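C2 toxin component I (Clostridium botulinum, PDB 2J3Z) acts as the ADP-ribosyltransferase component of the binary C2 toxin, whose known target in host cells is actin. Local coordinates at residues F113-V118 with S159-V164; N138-K143 with S214-L219. The protein carries 1 engineered substitution. All coordinates share one frame; numbering follows the deposited sequence.

How the contacts relate
Both contacts involve the mixed sheet of the N-terminal ADP-ribosyltransferase-like domain, with centres about 21 Å apart and nearest atoms about 7 Å from each other, so they do not touch. Their segments alternate along the chain, in the order 113-118, 138-143, 159-164, 214-219. Segments 159-164 and 214-219 include parts of strands 162-168 and 206-216, direct neighbours in the sheet. Contact 1 packs a loop onto the start of strand 162-168, far from the centre of the chain. Contact 2 joins edge strand 141-142 to the end of strand 206-216, where arginines of the second ADP-ribosyltransferase-like region arrive. One sheet thus meets a peripheral loop at one place and the second ADP-ribosyltransferase-like region at another.

Contact 1: F113-V118 with S159-V164; sequences FSIRDV and SVPVIV
Ser-159 meets Arg-116 at the outer end of the contact: its carbonyl O lies 3.3 Å from Arg-116 NH2, while its CA sits at the edge of the guanidinium, in plane. Val-160 contributes backbone rather than side chain, its C atom approaching the same NH2 obliquely at 3.7 Å.

Pro-161 is the centre of the packing and touches both Ile-115 and Arg-116. Its CA lies over one face of the Arg-116 guanidinium, 3.5 Å above the plane and offset toward the rim. The bend of the arginine at chi3 (-87°) turns the flat group toward this backbone. The guanidinium is further held by a salt bridge from NE to Asp-121, a hydrogen bond from NH1 to Asp-207 O and a cation-pi contact with Tyr-208. On the proline ring, CB and CG face Ile-115, whose side chain crosses at about a right angle. The two branches divide the work: Ile-115 CG2 rests 3.7 Å from Pro-161 CB, and Ile-115 CD1 is 3.8 Å from Pro-161 CG. CG1 stands beside the backbone N (chi1 -71°), which puts CG2 anti to that nitrogen; the extended chi2 (165°) carries CD1 past Pro-161 CG to Val-162. There Val-162 CG2 and Ile-115 CD1 are 4.2 Å apart, a looser apolar touch.

The segments bury 247 Å² in loop-on-sheet packing at the periphery of the N-terminal ADP-ribosyltransferase-like domain. A cobalt ion lies about 4 Å from the Pro-161 side chain. The loop between strand 98-102 and helix 126-136 covers the beginning of strand 162-168. Pro-161 and Ile-163 bond through their backbones to Ile-209 of the neighbouring strand 206-216, Ile-115 also packs on Ile-209, and Val-164 pairs with Val-102 on strand 98-102.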
# COMPACT_ATOMS: atom_id res chain seq x y z
N PHE A 113 10.58 14.30 6.67
CA PHE A 113 11.54 15.16 7.34
C PHE A 113 12.70 14.32 7.90
O PHE A 113 12.55 13.11 8.10
CB PHE A 113 10.86 15.97 8.46
CG PHE A 113 10.05 15.14 9.42
CD1 PHE A 113 10.64 14.60 10.57
CD2 PHE A 113 8.69 14.88 9.18
CE1 PHE A 113 9.89 13.81 11.46
CE2 PHE A 113 7.93 14.09 10.08
CZ PHE A 113 8.54 13.56 11.21
N SER A 114 13.84 14.98 8.14
CA SER A 114 15.03 14.34 8.72
C SER A 114 14.75 13.93 10.14
O SER A 114 14.27 14.76 10.95
CB SER A 114 16.20 15.32 8.80
OG SER A 114 16.18 16.24 7.72
N ILE A 115 15.06 12.69 10.45
CA ILE A 115 14.91 12.22 11.82
C ILE A 115 16.12 12.67 12.61
O ILE A 115 16.00 13.36 13.64
CB ILE A 115 14.60 10.70 11.89
CG1 ILE A 115 13.18 10.46 11.37
CG2 ILE A 115 14.76 10.16 13.31
CD1 ILE A 115 12.87 9.04 11.04
N ARG A 116 17.30 12.33 12.10
CA ARG A 116 18.55 12.71 12.77
C ARG A 116 19.01 14.09 12.34
O ARG A 116 18.62 14.59 11.28
CB ARG A 116 19.64 11.64 12.57
CG ARG A 116 19.31 10.33 13.29
CD ARG A 116 20.52 9.43 13.54
NE ARG A 116 20.79 8.56 12.40
CZ ARG A 116 20.73 7.23 12.39
NH1 ARG A 116 20.42 6.53 13.48
NH2 ARG A 116 21.00 6.58 11.27
N ASP A 117 19.84 14.72 13.17
CA ASP A 117 20.47 15.98 12.80
C ASP A 117 21.11 15.85 11.41
O ASP A 117 21.71 14.84 11.05
CB ASP A 117 21.50 16.42 13.86
CG ASP A 117 22.79 15.62 13.78
OD1 ASP A 117 22.79 14.40 14.07
OD2 ASP A 117 23.80 16.24 13.42
N VAL A 118 20.93 16.90 10.63
CA VAL A 118 21.39 16.92 9.24
C VAL A 118 22.93 16.76 9.10
O VAL A 118 23.39 15.96 8.28
CB VAL A 118 20.83 18.19 8.53
CG1 VAL A 118 21.66 18.60 7.30
CG2 VAL A 118 19.33 17.97 8.17
N SER A 159 22.58 3.73 9.04
CA SER A 159 22.11 4.87 8.26
C SER A 159 20.60 5.03 8.36
O SER A 159 20.10 6.14 8.11
CB SER A 159 22.55 4.77 6.80
OG SER A 159 22.08 3.56 6.22
N VAL A 160 19.88 3.96 8.72
CA VAL A 160 18.42 3.99 8.94
C VAL A 160 18.10 4.41 10.41
O VAL A 160 18.47 3.69 11.35
CB VAL A 160 17.76 2.63 8.53
CG1 VAL A 160 16.25 2.71 8.58
CG2 VAL A 160 18.19 2.21 7.12
N PRO A 161 17.42 5.57 10.60
CA PRO A 161 17.22 6.20 11.95
C PRO A 161 16.05 5.60 12.75
O PRO A 161 15.61 6.15 13.78
CB PRO A 161 16.94 7.67 11.61
CG PRO A 161 16.35 7.65 10.25
CD PRO A 161 16.80 6.38 9.53
N VAL A 162 15.58 4.46 12.28
CA VAL A 162 14.38 3.87 12.78
C VAL A 162 14.66 2.40 12.95
O VAL A 162 15.33 1.79 12.08
CB VAL A 162 13.22 4.22 11.78
CG1 VAL A 162 12.60 3.00 11.13
CG2 VAL A 162 12.18 5.19 12.43
N ILE A 163 14.21 1.83 14.07
CA ILE A 163 14.30 0.39 14.32
C ILE A 163 12.91 -0.11 14.62
O ILE A 163 12.31 0.29 15.63
CB ILE A 163 15.24 -0.01 15.50
CG1 ILE A 163 16.69 0.39 15.24
CG2 ILE A 163 15.19 -1.52 15.77
CD1 ILE A 163 17.50 0.43 16.51
N VAL A 164 12.42 -0.99 13.75
CA VAL A 164 11.06 -1.47 13.87
C VAL A 164 11.04 -2.93 14.31
O VAL A 164 11.28 -3.83 13.49
CB VAL A 164 10.23 -1.29 12.57
CG1 VAL A 164 8.75 -1.45 12.87
CG2 VAL A 164 10.48 0.08 11.97

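Contact 2: N138-K143 with S214-L219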
# COMPACT_ATOMS: atom_id res chain seq x y z
N ASN A 138 -0.39 4.09 15.92
CA ASN A 138 -1.70 3.47 15.69
C ASN A 138 -2.11 3.57 14.24
O ASN A 138 -3.22 3.22 13.87
CB ASN A 138 -2.77 4.05 16.64
CG ASN A 138 -2.51 3.69 18.08
OD1 ASN A 138 -1.80 2.71 18.35
ND2 ASN A 138 -3.06 4.47 19.01
N GLN A 139 -1.20 4.06 13.41
CA GLN A 139 -1.38 4.08 11.97
C GLN A 139 -0.88 2.76 11.39
O GLN A 139 0.01 2.16 11.92
CB GLN A 139 -0.61 5.28 11.36
CG GLN A 139 -0.81 5.51 9.86
CD GLN A 139 -2.26 5.68 9.47
OE1 GLN A 139 -2.95 4.69 9.23
NE2 GLN A 139 -2.73 6.93 9.40
N GLU A 140 -1.47 2.31 10.30
CA GLU A 140 -1.08 1.05 9.70
C GLU A 140 -0.39 1.36 8.39
O GLU A 140 -0.96 2.07 7.56
CB GLU A 140 -2.32 0.17 9.46
CG GLU A 140 -2.01 -1.25 8.96
CD GLU A 140 -3.16 -2.24 9.15
OE1 GLU A 140 -4.21 -1.87 9.73
OE2 GLU A 140 -3.00 -3.40 8.73
N TYR A 141 0.83 0.85 8.24
CA TYR A 141 1.63 1.02 7.03
C TYR A 141 1.95 -0.32 6.35
O TYR A 141 2.58 -1.20 6.95
CB TYR A 141 2.96 1.74 7.35
CG TYR A 141 2.76 3.11 7.93
CD1 TYR A 141 2.53 4.21 7.10
CD2 TYR A 141 2.76 3.29 9.31
CE1 TYR A 141 2.33 5.47 7.64
CE2 TYR A 141 2.57 4.54 9.86
CZ TYR A 141 2.36 5.63 9.01
OH TYR A 141 2.14 6.87 9.57
N THR A 142 1.51 -0.45 5.12
CA THR A 142 1.74 -1.66 4.33
C THR A 142 3.10 -1.65 3.62
O THR A 142 3.50 -0.69 2.97
CB THR A 142 0.57 -1.90 3.32
OG1 THR A 142 -0.63 -2.19 4.05
CG2 THR A 142 0.87 -3.07 2.36
N LYS A 143 3.83 -2.74 3.78
CA LYS A 143 5.02 -2.96 2.96
C LYS A 143 4.64 -3.67 1.66
O LYS A 143 4.41 -4.88 1.65
CB LYS A 143 6.12 -3.70 3.73
CG LYS A 143 7.45 -3.55 3.03
CD LYS A 143 8.63 -3.51 3.95
CE LYS A 143 9.93 -3.53 3.12
NZ LYS A 143 10.45 -2.21 2.67
N SER A 214 2.89 -4.20 15.76
CA SER A 214 2.26 -5.47 15.42
C SER A 214 2.31 -5.66 13.91
O SER A 214 2.11 -4.73 13.12
CB SER A 214 0.81 -5.51 15.87
OG SER A 214 0.73 -5.11 17.23
N LEU A 215 2.60 -6.88 13.51
CA LEU A 215 2.54 -7.22 12.12
C LEU A 215 1.07 -7.55 11.85
O LEU A 215 0.42 -8.33 12.57
CB LEU A 215 3.46 -8.39 11.83
CG LEU A 215 3.73 -8.78 10.38
CD1 LEU A 215 4.78 -7.89 9.73
CD2 LEU A 215 4.20 -10.22 10.36
N SER A 216 0.53 -6.94 10.80
CA SER A 216 -0.84 -7.22 10.45
C SER A 216 -0.93 -7.38 8.95
O SER A 216 0.08 -7.61 8.31
CB SER A 216 -1.78 -6.12 10.94
OG SER A 216 -3.11 -6.64 10.98
N GLN A 217 -2.14 -7.23 8.41
CA GLN A 217 -2.36 -7.25 6.99
C GLN A 217 -3.67 -6.52 6.66
O GLN A 217 -4.69 -6.77 7.29
CB GLN A 217 -2.41 -8.72 6.50
CG GLN A 217 -2.68 -8.84 5.04
CD GLN A 217 -1.71 -9.76 4.31
OE1 GLN A 217 -1.40 -9.54 3.12
NE2 GLN A 217 -1.22 -10.81 5.01
N GLU A 218 -3.64 -5.63 5.68
CA GLU A 218 -4.87 -4.98 5.24
C GLU A 218 -5.56 -5.84 4.18
O GLU A 218 -4.90 -6.53 3.41
CB GLU A 218 -4.55 -3.60 4.65
CG GLU A 218 -4.06 -2.63 5.71
CD GLU A 218 -3.91 -1.20 5.21
OE1 GLU A 218 -4.74 -0.33 5.57
OE2 GLU A 218 -2.96 -0.95 4.46
N LEU A 219 -6.89 -5.78 4.17
CA LEU A 219 -7.69 -6.32 3.10
C LEU A 219 -7.54 -5.45 1.84
O LEU A 219 -8.19 -4.41 1.70
CB LEU A 219 -9.14 -6.45 3.54
CG LEU A 219 -10.11 -7.12 2.56
CD1 LEU A 219 -9.65 -8.54 2.24
CD2 LEU A 219 -11.52 -7.11 3.14
O HOH W 1 -1.08 1.09 4.70
O HOH W 2 -1.19 -5.00 4.17
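Thr-142 and Glu-218 form the direct hydrogen bond of a polar, water-assisted contact beside the mixed sheet of the N-terminal ADP-ribosyltransferase-like domain. It links edge strand 141-142 with the end of strand 206-216, past strand 192-203, which lies between them in the sheet. Thr-142 OG1 donates to Glu-218 OE2 over 2.7 Å, meeting the oxygen on its anti side, 16° out of the carboxylate plane. Water 1 donates to the same OE2 and to Glu-140 O while accepting from Thr-142 N; a salt bridge from Arg-366 adds a further grip on OE2.

Glu-140 and Glu-218 run antiparallel alongside each other, their carboxylate planes 31° apart. Glu-140 has CG anti to the backbone N (chi1 -174°) and an extended chain, which carries Glu-140 OE2 to 3.3 Å from Glu-218 CG and 3.7 Å from Ser-216 CB. Glu-140 OE1 and Glu-218 OE1 are 4.5 Å apart. Arg-368, paired with Glu-218 OE1, probably offsets the like charges; Ser-192 is hydrogen-bonded to Glu-140 OE2. Both arginines belong to strand 363-369 of the second ADP-ribosyltransferase-like region, placing the contact at the junction. Water 2 completes the link, accepting from Glu-218 N and donating to Thr-142 OG1 at 2.9 Å.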